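Homospermidine synthase (Legionella pneumophila subsp. pneumophila str. Philadelphia 1, PDB 2PH5) binds NAD in a Rossmann-type domain and probably makes homospermidine. Local coordinates at residues I167-N178 and L363-Y373; V202-S210 and R277-F286. All coordinates share one frame; numbering follows the deposited sequence.

Interaction 1: I167-N178 and L363-Y373; sequences IKEALLNIAKDN and LMGNQRGAYWY. With SO4 (sulfate ion), chain B.
Leu-363, Tyr-371 and Tyr-373 rise from a beta hairpin to meet Ala-170 and Ile-174 of helix 158-176, a helix-on-sheet layer of the saccharopine dehydrogenase C-terminal type domain. The axes of helix 167-176 and strand 370-373 approach to 8.6 Å, their N-to-C directions 134° apart. Ala-170 CB sits at the edge of the Tyr-371 ring, 3.6 Å from CE2, while Ile-174 lays CG1 over a face of that ring. With CG1 beside its backbone N, Ile-174 points CD1 down to Leu-363 CD2 and turns CG2 the other way, onto the amide of Asn-366. The Tyr-373 ring carries Glu-169 over one face: Glu-169 CG is anti to its backbone N (chi1 -175°) and lies 3.8 Å from the ring centroid; the chain then bends at chi2, and the carboxylate plane stands nearly perpendicular to the ring. At the tight turn, Asp-177 O lies over a face of the Arg-368 guanidinium, whose NH1 makes a weak bond to a sulfate, probably from the crystallisation liquor. Asp-177 OD2 is held by Tyr-441 and by a water that also reaches Tyr-371 OH. That same hydroxyl accepts from Asn-173 ND2 at 3.1 Å, close to the amide plane, with an N-H...O angle of 154°.

Interaction 2: V202-S210 and R277-F286; sequences VIHVAEQDS and RSWTPTLGAF
Gln-208 lays its carboxamide over one face of the Phe-286 ring, with NE2 3.2 Å above the ring plane and over its centre. The amide is tilted 36° from the ring, and its OE1 reaches past the rim to Phe-286 CB at 3.3 Å. Phe-286 takes the torsion that sets CG between its backbone N and carbonyl carbon (chi1 72°), and this brings the ring face under the amide. NE2 also touches Thr-280, whose CG2 packs against it, whereas the hydroxyl OG1 of Thr-280 is taken by Glu-358 of strand 352-364.

Two residues back along the strand, Ala-206 CB packs against Ser-278 OG at 3.4 Å, Trp-279 O at 3.5 Å, and the edge of the Phe-286 ring. Next comes His-204. Its ND1 shares a hydrogen bond with Ser-278 OG at 3.2 Å, and either partner could be the donor. Ser-278 OG lies anti to its own backbone N (chi1 -169°), which carries it out toward the imidazole edge. Arg-277 O lies in the imidazole plane, 3.6 Å from His-204 CE1, and the ring of His-318 meets that of His-204.

The hairpin also reaches the second subunit: Arg-277 forms a salt bridge with Glu-338 of that subunit, Phe-286 packs on its Ser-336, and Leu-283 in the loop packs on its Pro-219. The whole is a two-stranded antiparallel hairpin, paired through Ser-278 and Phe-286, laid against one face of the mixed sheet of the C-terminal domain.

Both contacts are built on the mixed sheet of the C-terminal domain, their centres about 15 Å apart. Strands 202-213 and 352-364 are neighbours in it, and Met-364 N probably bonds to Val-202 O between them. Along the chain, 167-178 comes first, then 202-210, 277-286 and 363-373, so the two segments of interaction 2 fall between those of interaction 1. Helix 158-176 covers one face, where Ile-167 meets Ile-203; the hairpin at 277-286 lies on the other, where Trp-372 packs on Pro-281 and, between the neighbouring strands, Met-364 on His-204. The sheet is thus sandwiched between the helix, whose beginning supplies NAD-binding residues, and a hairpin that touches the second subunit.

Interaction 1: I167-N178 and L363-Y373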
loop_
_atom_site.group_PDB
_atom_site.type_symbol
_atom_site.label_atom_id
_atom_site.label_comp_id
_atom_site.label_asym_id
_atom_site.label_seq_id
_atom_site.Cartn_x
_atom_site.Cartn_y
_atom_site.Cartn_z
ATOM N N ILE A 167 16.055 -4.589 24.339
ATOM C CA ILE A 167 17.188 -5.365 23.862
ATOM C C ILE A 167 17.942 -5.996 25.033
ATOM O O ILE A 167 18.274 -7.179 24.996
ATOM C CB ILE A 167 18.133 -4.495 23.002
ATOM C CG1 ILE A 167 17.522 -4.332 21.603
ATOM C CG2 ILE A 167 19.524 -5.133 22.924
ATOM C CD1 ILE A 167 18.272 -3.379 20.688
ATOM N N LYS A 168 18.186 -5.218 26.082
ATOM C CA LYS A 168 18.890 -5.737 27.251
ATOM C C LYS A 168 18.080 -6.851 27.906
ATOM O O LYS A 168 18.632 -7.864 28.328
ATOM C CB LYS A 168 19.125 -4.630 28.279
ATOM C CG LYS A 168 20.130 -3.576 27.875
ATOM C CD LYS A 168 20.206 -2.516 28.949
ATOM C CE LYS A 168 21.314 -1.506 28.696
ATOM N NZ LYS A 168 21.457 -0.607 29.878
ATOM N N GLU A 169 16.770 -6.659 28.005
ATOM C CA GLU A 169 15.919 -7.666 28.626
ATOM C C GLU A 169 16.002 -8.969 27.842
ATOM O O GLU A 169 16.177 -10.042 28.422
ATOM C CB GLU A 169 14.466 -7.178 28.692
ATOM C CG GLU A 169 13.514 -8.123 29.429
ATOM C CD GLU A 169 13.670 -8.094 30.943
ATOM O OE1 GLU A 169 14.817 -8.012 31.427
ATOM O OE2 GLU A 169 12.642 -8.170 31.652
ATOM N N ALA A 170 15.900 -8.868 26.520
ATOM C CA ALA A 170 15.959 -10.043 25.657
ATOM C C ALA A 170 17.322 -10.720 25.755
ATOM O O ALA A 170 17.418 -11.948 25.800
ATOM C CB ALA A 170 15.670 -9.646 24.209
ATOM N N LEU A 171 18.373 -9.910 25.780
ATOM C CA LEU A 171 19.728 -10.428 25.880
ATOM C C LEU A 171 19.855 -11.317 27.117
ATOM O O LEU A 171 20.461 -12.386 27.061
ATOM C CB LEU A 171 20.725 -9.265 25.939
ATOM C CG LEU A 171 21.813 -9.210 24.854
ATOM C CD1 LEU A 171 21.259 -9.663 23.537
ATOM C CD2 LEU A 171 22.376 -7.801 24.752
ATOM N N LEU A 172 19.267 -10.892 28.229
ATOM C CA LEU A 172 19.342 -11.691 29.445
ATOM C C LEU A 172 18.444 -12.925 29.359
ATOM O O LEU A 172 18.855 -14.013 29.761
ATOM C CB LEU A 172 18.967 -10.851 30.672
ATOM C CG LEU A 172 19.821 -9.622 30.990
ATOM C CD1 LEU A 172 19.244 -8.916 32.201
ATOM C CD2 LEU A 172 21.274 -10.015 31.234
ATOM N N ASN A 173 17.226 -12.765 28.842
ATOM C CA ASN A 173 16.323 -13.910 28.731
ATOM C C ASN A 173 16.929 -15.012 27.872
ATOM O O ASN A 173 16.888 -16.183 28.237
ATOM C CB ASN A 173 14.966 -13.504 28.148
ATOM C CG ASN A 173 14.152 -12.671 29.102
ATOM O OD1 ASN A 173 14.503 -12.525 30.271
ATOM N ND2 ASN A 173 13.045 -12.127 28.616
ATOM N N ILE A 174 17.497 -14.644 26.731
ATOM C CA ILE A 174 18.099 -15.639 25.857
ATOM C C ILE A 174 19.233 -16.356 26.584
ATOM O O ILE A 174 19.504 -17.526 26.325
ATOM C CB ILE A 174 18.662 -15.002 24.576
ATOM C CG1 ILE A 174 17.530 -14.336 23.784
ATOM C CG2 ILE A 174 19.355 -16.069 23.732
ATOM C CD1 ILE A 174 18.006 -13.545 22.585
ATOM N N ALA A 175 19.896 -15.643 27.489
ATOM C CA ALA A 175 20.995 -16.207 28.264
ATOM C C ALA A 175 20.480 -17.270 29.240
ATOM O O ALA A 175 21.071 -18.340 29.357
ATOM C CB ALA A 175 21.732 -15.097 29.021
ATOM N N LYS A 176 19.382 -16.986 29.936
ATOM C CA LYS A 176 18.841 -17.963 30.871
ATOM C C LYS A 176 18.296 -19.165 30.095
ATOM O O LYS A 176 18.450 -20.303 30.531
ATOM C CB LYS A 176 17.744 -17.339 31.756
ATOM C CG LYS A 176 16.387 -17.153 31.083
ATOM C CD LYS A 176 15.397 -16.369 31.956
ATOM C CE LYS A 176 13.946 -16.501 31.448
ATOM N NZ LYS A 176 13.726 -16.097 30.025
ATOM N N ASP A 177 17.676 -18.912 28.941
ATOM C CA ASP A 177 17.128 -19.980 28.098
ATOM C C ASP A 177 18.240 -20.798 27.452
ATOM O O ASP A 177 17.971 -21.805 26.798
ATOM C CB ASP A 177 16.259 -19.417 26.970
ATOM C CG ASP A 177 14.981 -18.787 27.464
ATOM O OD1 ASP A 177 14.241 -19.441 28.233
ATOM O OD2 ASP A 177 14.708 -17.637 27.062
ATOM N N ASN A 178 19.480 -20.341 27.599
ATOM C CA ASN A 178 20.626 -21.049 27.039
ATOM C C ASN A 178 21.363 -21.759 28.165
ATOM O O ASN A 178 22.433 -22.327 27.954
ATOM C CB ASN A 178 21.593 -20.083 26.348
ATOM C CG ASN A 178 21.316 -19.935 24.866
ATOM O OD1 ASN A 178 20.291 -19.386 24.463
ATOM N ND2 ASN A 178 22.237 -20.423 24.043
ATOM N N LEU A 363 15.893 -10.360 17.992
ATOM C CA LEU A 363 17.311 -10.722 18.025
ATOM C C LEU A 363 17.476 -12.032 17.269
ATOM O O LEU A 363 16.833 -13.017 17.610
ATOM C CB LEU A 363 17.800 -10.889 19.462
ATOM C CG LEU A 363 17.970 -9.568 20.198
ATOM C CD1 LEU A 363 16.613 -8.894 20.385
ATOM C CD2 LEU A 363 18.621 -9.829 21.534
HETATM N N MSE A 364 18.318 -12.034 16.239
HETATM C CA MSE A 364 18.555 -13.230 15.425
HETATM C C MSE A 364 20.010 -13.708 15.493
HETATM O O MSE A 364 20.929 -12.898 15.617
HETATM C CB MSE A 364 18.192 -12.945 13.965
HETATM C CG MSE A 364 16.745 -12.531 13.738
HETATM SE SE MSE A 364 16.537 -11.304 12.225
HETATM C CE MSE A 364 16.699 -9.633 13.200
ATOM N N GLY A 365 20.207 -15.024 15.407
ATOM C CA GLY A 365 21.546 -15.587 15.452
ATOM C C GLY A 365 21.740 -16.717 16.452
ATOM O O GLY A 365 22.469 -17.676 16.182
ATOM N N ASN A 366 21.090 -16.610 17.607
ATOM C CA ASN A 366 21.212 -17.625 18.643
ATOM C C ASN A 366 20.577 -18.955 18.248
ATOM O O ASN A 366 19.545 -18.995 17.581
ATOM C CB ASN A 366 20.600 -17.131 19.959
ATOM C CG ASN A 366 20.820 -18.108 21.101
ATOM O OD1 ASN A 366 19.987 -18.975 21.361
ATOM N ND2 ASN A 366 21.960 -17.983 21.777
ATOM N N GLN A 367 21.209 -20.040 18.683
ATOM C CA GLN A 367 20.757 -21.388 18.373
ATOM C C GLN A 367 19.316 -21.682 18.795
ATOM O O GLN A 367 18.638 -22.480 18.151
ATOM C CB GLN A 367 21.718 -22.399 19.000
ATOM C CG GLN A 367 21.804 -22.307 20.515
ATOM C CD GLN A 367 23.037 -22.998 21.089
ATOM O OE1 GLN A 367 23.144 -23.176 22.307
ATOM N NE2 GLN A 367 23.977 -23.381 20.217
ATOM N N ARG A 368 18.847 -21.038 19.863
ATOM C CA ARG A 368 17.480 -21.239 20.347
ATOM C C ARG A 368 16.461 -20.818 19.292
ATOM O O ARG A 368 15.306 -21.244 19.328
ATOM C CB ARG A 368 17.221 -20.413 21.611
ATOM C CG ARG A 368 18.171 -20.651 22.769
ATOM C CD ARG A 368 17.889 -21.952 23.470
ATOM N NE ARG A 368 16.491 -22.088 23.872
ATOM C CZ ARG A 368 16.020 -23.149 24.518
ATOM N NH1 ARG A 368 16.841 -24.143 24.826
ATOM N NH2 ARG A 368 14.739 -23.225 24.852
ATOM N N GLY A 369 16.889 -19.960 18.367
ATOM C CA GLY A 369 16.004 -19.471 17.320
ATOM C C GLY A 369 15.806 -17.969 17.434
ATOM O O GLY A 369 16.262 -17.350 18.401
ATOM N N ALA A 370 15.138 -17.365 16.458
ATOM C CA ALA A 370 14.911 -15.925 16.529
ATOM C C ALA A 370 14.065 -15.638 17.760
ATOM O O ALA A 370 13.158 -16.399 18.095
ATOM C CB ALA A 370 14.206 -15.429 15.276
ATOM N N TYR A 371 14.370 -14.533 18.428
ATOM C CA TYR A 371 13.669 -14.130 19.643
ATOM C C TYR A 371 13.117 -12.710 19.517
ATOM O O TYR A 371 13.827 -11.789 19.107
ATOM C CB TYR A 371 14.633 -14.187 20.820
ATOM C CG TYR A 371 13.983 -13.988 22.165
ATOM C CD1 TYR A 371 13.257 -15.016 22.767
ATOM C CD2 TYR A 371 14.120 -12.785 22.853
ATOM C CE1 TYR A 371 12.688 -14.860 24.024
ATOM C CE2 TYR A 371 13.556 -12.616 24.107
ATOM C CZ TYR A 371 12.842 -13.659 24.688
ATOM O OH TYR A 371 12.291 -13.489 25.935
ATOM N N TRP A 372 11.853 -12.542 19.883
ATOM C CA TRP A 372 11.208 -11.236 19.828
ATOM C C TRP A 372 10.670 -10.893 21.204
ATOM O O TRP A 372 9.874 -11.643 21.771
ATOM C CB TRP A 372 10.046 -11.243 18.842
ATOM C CG TRP A 372 9.448 -9.896 18.580
ATOM C CD1 TRP A 372 9.716 -9.067 17.520
ATOM C CD2 TRP A 372 8.445 -9.229 19.363
ATOM N NE1 TRP A 372 8.937 -7.936 17.593
ATOM C CE2 TRP A 372 8.149 -8.010 18.712
ATOM C CE3 TRP A 372 7.767 -9.543 20.550
ATOM C CZ2 TRP A 372 7.205 -7.107 19.207
ATOM C CZ3 TRP A 372 6.826 -8.646 21.046
ATOM C CH2 TRP A 372 6.553 -7.439 20.372
ATOM N N TYR A 373 11.110 -9.759 21.736
ATOM C CA TYR A 373 10.657 -9.307 23.037
ATOM C C TYR A 373 10.115 -7.899 22.865
ATOM O O TYR A 373 10.782 -7.049 22.285
ATOM C CB TYR A 373 11.814 -9.313 24.033
ATOM C CG TYR A 373 11.387 -8.958 25.427
ATOM C CD1 TYR A 373 11.236 -7.632 25.808
ATOM C CD2 TYR A 373 11.099 -9.953 26.362
ATOM C CE1 TYR A 373 10.812 -7.300 27.080
ATOM C CE2 TYR A 373 10.670 -9.633 27.649
ATOM C CZ TYR A 373 10.532 -8.304 28.000
ATOM O OH TYR A 373 10.147 -7.947 29.275
HETATM S S SO4 B . 16.763 -27.230 25.478
HETATM O O1 SO4 B . 16.641 -28.623 25.943
HETATM O O2 SO4 B . 17.985 -27.081 24.663
HETATM O O3 SO4 B . 16.840 -26.334 26.652
HETATM O O4 SO4 B . 15.580 -26.884 24.666
HETATM O O HOH W 1 11.943 -15.955 27.397
#

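Interaction 2: V202-S210 and R277-F286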
loop_
_atom_site.group_PDB
_atom_site.type_symbol
_atom_site.label_atom_id
_atom_site.label_comp_id
_atom_site.label_asym_id
_atom_site.label_seq_id
_atom_site.Cartn_x
_atom_site.Cartn_y
_atom_site.Cartn_z
ATOM N N VAL A 202 22.082 -10.123 14.063
ATOM C CA VAL A 202 21.269 -8.990 13.657
ATOM C C VAL A 202 20.106 -8.731 14.615
ATOM O O VAL A 202 19.455 -9.662 15.098
ATOM C CB VAL A 202 20.734 -9.195 12.203
ATOM C CG1 VAL A 202 20.109 -10.562 12.070
ATOM C CG2 VAL A 202 19.715 -8.117 11.841
ATOM N N ILE A 203 19.872 -7.450 14.893
ATOM C CA ILE A 203 18.798 -7.007 15.771
ATOM C C ILE A 203 17.853 -6.089 14.996
ATOM O O ILE A 203 18.290 -5.121 14.379
ATOM C CB ILE A 203 19.335 -6.190 16.971
ATOM C CG1 ILE A 203 20.159 -7.069 17.915
ATOM C CG2 ILE A 203 18.171 -5.562 17.722
ATOM C CD1 ILE A 203 20.619 -6.334 19.181
ATOM N N HIS A 204 16.560 -6.390 15.030
ATOM C CA HIS A 204 15.574 -5.554 14.353
ATOM C C HIS A 204 14.654 -4.915 15.381
ATOM O O HIS A 204 14.400 -5.483 16.447
ATOM C CB HIS A 204 14.664 -6.371 13.421
ATOM C CG HIS A 204 15.294 -6.769 12.123
ATOM N ND1 HIS A 204 14.675 -7.618 11.230
ATOM C CD2 HIS A 204 16.486 -6.450 11.569
ATOM C CE1 HIS A 204 15.457 -7.807 10.185
ATOM N NE2 HIS A 204 16.565 -7.109 10.365
ATOM N N VAL A 205 14.174 -3.722 15.059
ATOM C CA VAL A 205 13.188 -3.056 15.884
ATOM C C VAL A 205 12.011 -3.400 14.988
ATOM O O VAL A 205 11.817 -2.782 13.937
ATOM C CB VAL A 205 13.385 -1.523 15.944
ATOM C CG1 VAL A 205 12.241 -0.889 16.727
ATOM C CG2 VAL A 205 14.723 -1.194 16.625
ATOM N N ALA A 206 11.284 -4.446 15.368
ATOM C CA ALA A 206 10.153 -4.918 14.581
ATOM C C ALA A 206 8.840 -4.470 15.197
ATOM O O ALA A 206 8.497 -4.856 16.316
ATOM C CB ALA A 206 10.200 -6.434 14.469
ATOM N N GLU A 207 8.114 -3.638 14.459
ATOM C CA GLU A 207 6.840 -3.113 14.924
ATOM C C GLU A 207 5.791 -3.279 13.846
ATOM O O GLU A 207 6.076 -3.150 12.653
ATOM C CB GLU A 207 6.962 -1.627 15.291
ATOM C CG GLU A 207 5.658 -0.977 15.743
ATOM C CD GLU A 207 5.805 0.512 16.045
ATOM O OE1 GLU A 207 6.958 0.998 16.101
ATOM O OE2 GLU A 207 4.770 1.197 16.237
ATOM N N GLN A 208 4.570 -3.558 14.277
ATOM C CA GLN A 208 3.479 -3.732 13.347
ATOM C C GLN A 208 2.216 -3.127 13.937
ATOM O O GLN A 208 1.659 -3.648 14.898
ATOM C CB GLN A 208 3.301 -5.213 13.060
ATOM C CG GLN A 208 2.909 -5.502 11.636
ATOM C CD GLN A 208 3.388 -6.864 11.195
ATOM O OE1 GLN A 208 2.922 -7.410 10.191
ATOM N NE2 GLN A 208 4.340 -7.423 11.947
ATOM N N ASP A 209 1.794 -2.010 13.352
ATOM C CA ASP A 209 0.608 -1.273 13.777
ATOM C C ASP A 209 -0.585 -1.789 12.990
ATOM O O ASP A 209 -0.632 -1.660 11.762
ATOM C CB ASP A 209 0.797 0.222 13.485
ATOM C CG ASP A 209 -0.118 1.113 14.315
ATOM O OD1 ASP A 209 -1.296 0.754 14.539
ATOM O OD2 ASP A 209 0.347 2.195 14.731
ATOM N N SER A 210 -1.551 -2.368 13.701
ATOM C CA SER A 210 -2.757 -2.903 13.072
ATOM C C SER A 210 -4.003 -2.092 13.437
ATOM O O SER A 210 -5.124 -2.548 13.233
ATOM C CB SER A 210 -2.969 -4.371 13.480
ATOM O OG SER A 210 -3.203 -4.508 14.873
ATOM N N ARG A 277 12.554 -8.084 5.455
ATOM C CA ARG A 277 11.822 -9.223 5.991
ATOM C C ARG A 277 12.070 -9.346 7.494
ATOM O O ARG A 277 13.203 -9.538 7.919
ATOM C CB ARG A 277 12.287 -10.511 5.303
ATOM C CG ARG A 277 11.983 -10.585 3.812
ATOM C CD ARG A 277 12.484 -11.885 3.182
ATOM N NE ARG A 277 12.031 -12.011 1.798
ATOM C CZ ARG A 277 12.667 -11.514 0.740
ATOM N NH1 ARG A 277 13.811 -10.858 0.892
ATOM N NH2 ARG A 277 12.146 -11.647 -0.472
ATOM N N SER A 278 11.018 -9.239 8.296
ATOM C CA SER A 278 11.166 -9.355 9.733
ATOM C C SER A 278 10.056 -10.227 10.327
ATOM O O SER A 278 9.326 -10.903 9.596
ATOM C CB SER A 278 11.179 -7.963 10.370
ATOM O OG SER A 278 11.566 -8.011 11.724
ATOM N N TRP A 279 9.912 -10.210 11.648
ATOM C CA TRP A 279 8.909 -11.053 12.284
ATOM C C TRP A 279 8.291 -10.432 13.523
ATOM O O TRP A 279 8.960 -9.731 14.283
ATOM C CB TRP A 279 9.545 -12.387 12.665
ATOM C CG TRP A 279 8.579 -13.383 13.193
ATOM C CD1 TRP A 279 7.862 -14.282 12.469
ATOM C CD2 TRP A 279 8.232 -13.600 14.566
ATOM N NE1 TRP A 279 7.091 -15.056 13.299
ATOM C CE2 TRP A 279 7.297 -14.660 14.595
ATOM C CE3 TRP A 279 8.619 -13.004 15.774
ATOM C CZ2 TRP A 279 6.743 -15.143 15.789
ATOM C CZ3 TRP A 279 8.069 -13.482 16.958
ATOM C CH2 TRP A 279 7.141 -14.545 16.954
ATOM N N THR A 280 7.012 -10.731 13.731
ATOM C CA THR A 280 6.260 -10.226 14.870
ATOM C C THR A 280 5.438 -11.410 15.403
ATOM O O THR A 280 4.964 -12.237 14.632
ATOM C CB THR A 280 5.342 -9.056 14.420
ATOM O OG1 THR A 280 5.185 -8.128 15.495
ATOM C CG2 THR A 280 3.970 -9.572 13.987
ATOM N N PRO A 281 5.268 -11.511 16.732
ATOM C CA PRO A 281 4.499 -12.631 17.302
ATOM C C PRO A 281 3.030 -12.768 16.880
ATOM O O PRO A 281 2.607 -13.843 16.454
ATOM C CB PRO A 281 4.686 -12.449 18.813
ATOM C CG PRO A 281 4.949 -10.974 18.965
ATOM C CD PRO A 281 5.832 -10.650 17.790
ATOM N N THR A 282 2.260 -11.691 16.977
ATOM C CA THR A 282 0.846 -11.729 16.605
ATOM C C THR A 282 0.574 -12.123 15.148
ATOM O O THR A 282 -0.200 -13.048 14.895
ATOM C CB THR A 282 0.172 -10.382 16.888
ATOM O OG1 THR A 282 0.322 -10.059 18.274
ATOM C CG2 THR A 282 -1.305 -10.446 16.553
ATOM N N LEU A 283 1.180 -11.426 14.189
ATOM C CA LEU A 283 0.966 -11.783 12.784
ATOM C C LEU A 283 2.055 -12.665 12.179
ATOM O O LEU A 283 1.776 -13.481 11.298
ATOM C CB LEU A 283 0.781 -10.537 11.910
ATOM C CG LEU A 283 -0.654 -10.002 11.868
ATOM C CD1 LEU A 283 -1.620 -11.161 11.617
ATOM C CD2 LEU A 283 -0.987 -9.321 13.185
ATOM N N GLY A 284 3.290 -12.512 12.646
ATOM C CA GLY A 284 4.373 -13.327 12.117
ATOM C C GLY A 284 5.196 -12.628 11.050
ATOM O O GLY A 284 5.295 -11.399 11.046
ATOM N N ALA A 285 5.779 -13.417 10.150
ATOM C CA ALA A 285 6.607 -12.914 9.053
ATOM C C ALA A 285 5.894 -11.800 8.309
ATOM O O ALA A 285 4.703 -11.905 8.034
ATOM C CB ALA A 285 6.926 -14.040 8.083
ATOM N N PHE A 286 6.619 -10.739 7.974
ATOM C CA PHE A 286 6.019 -9.635 7.240
ATOM C C PHE A 286 7.098 -8.812 6.552
ATOM O O PHE A 286 8.289 -9.059 6.739
ATOM C CB PHE A 286 5.221 -8.729 8.189
ATOM C CG PHE A 286 6.084 -7.902 9.101
ATOM C CD1 PHE A 286 6.771 -8.496 10.159
ATOM C CD2 PHE A 286 6.241 -6.536 8.879
ATOM C CE1 PHE A 286 7.607 -7.745 10.987
ATOM C CE2 PHE A 286 7.076 -5.768 9.700
ATOM C CZ PHE A 286 7.762 -6.377 10.759
#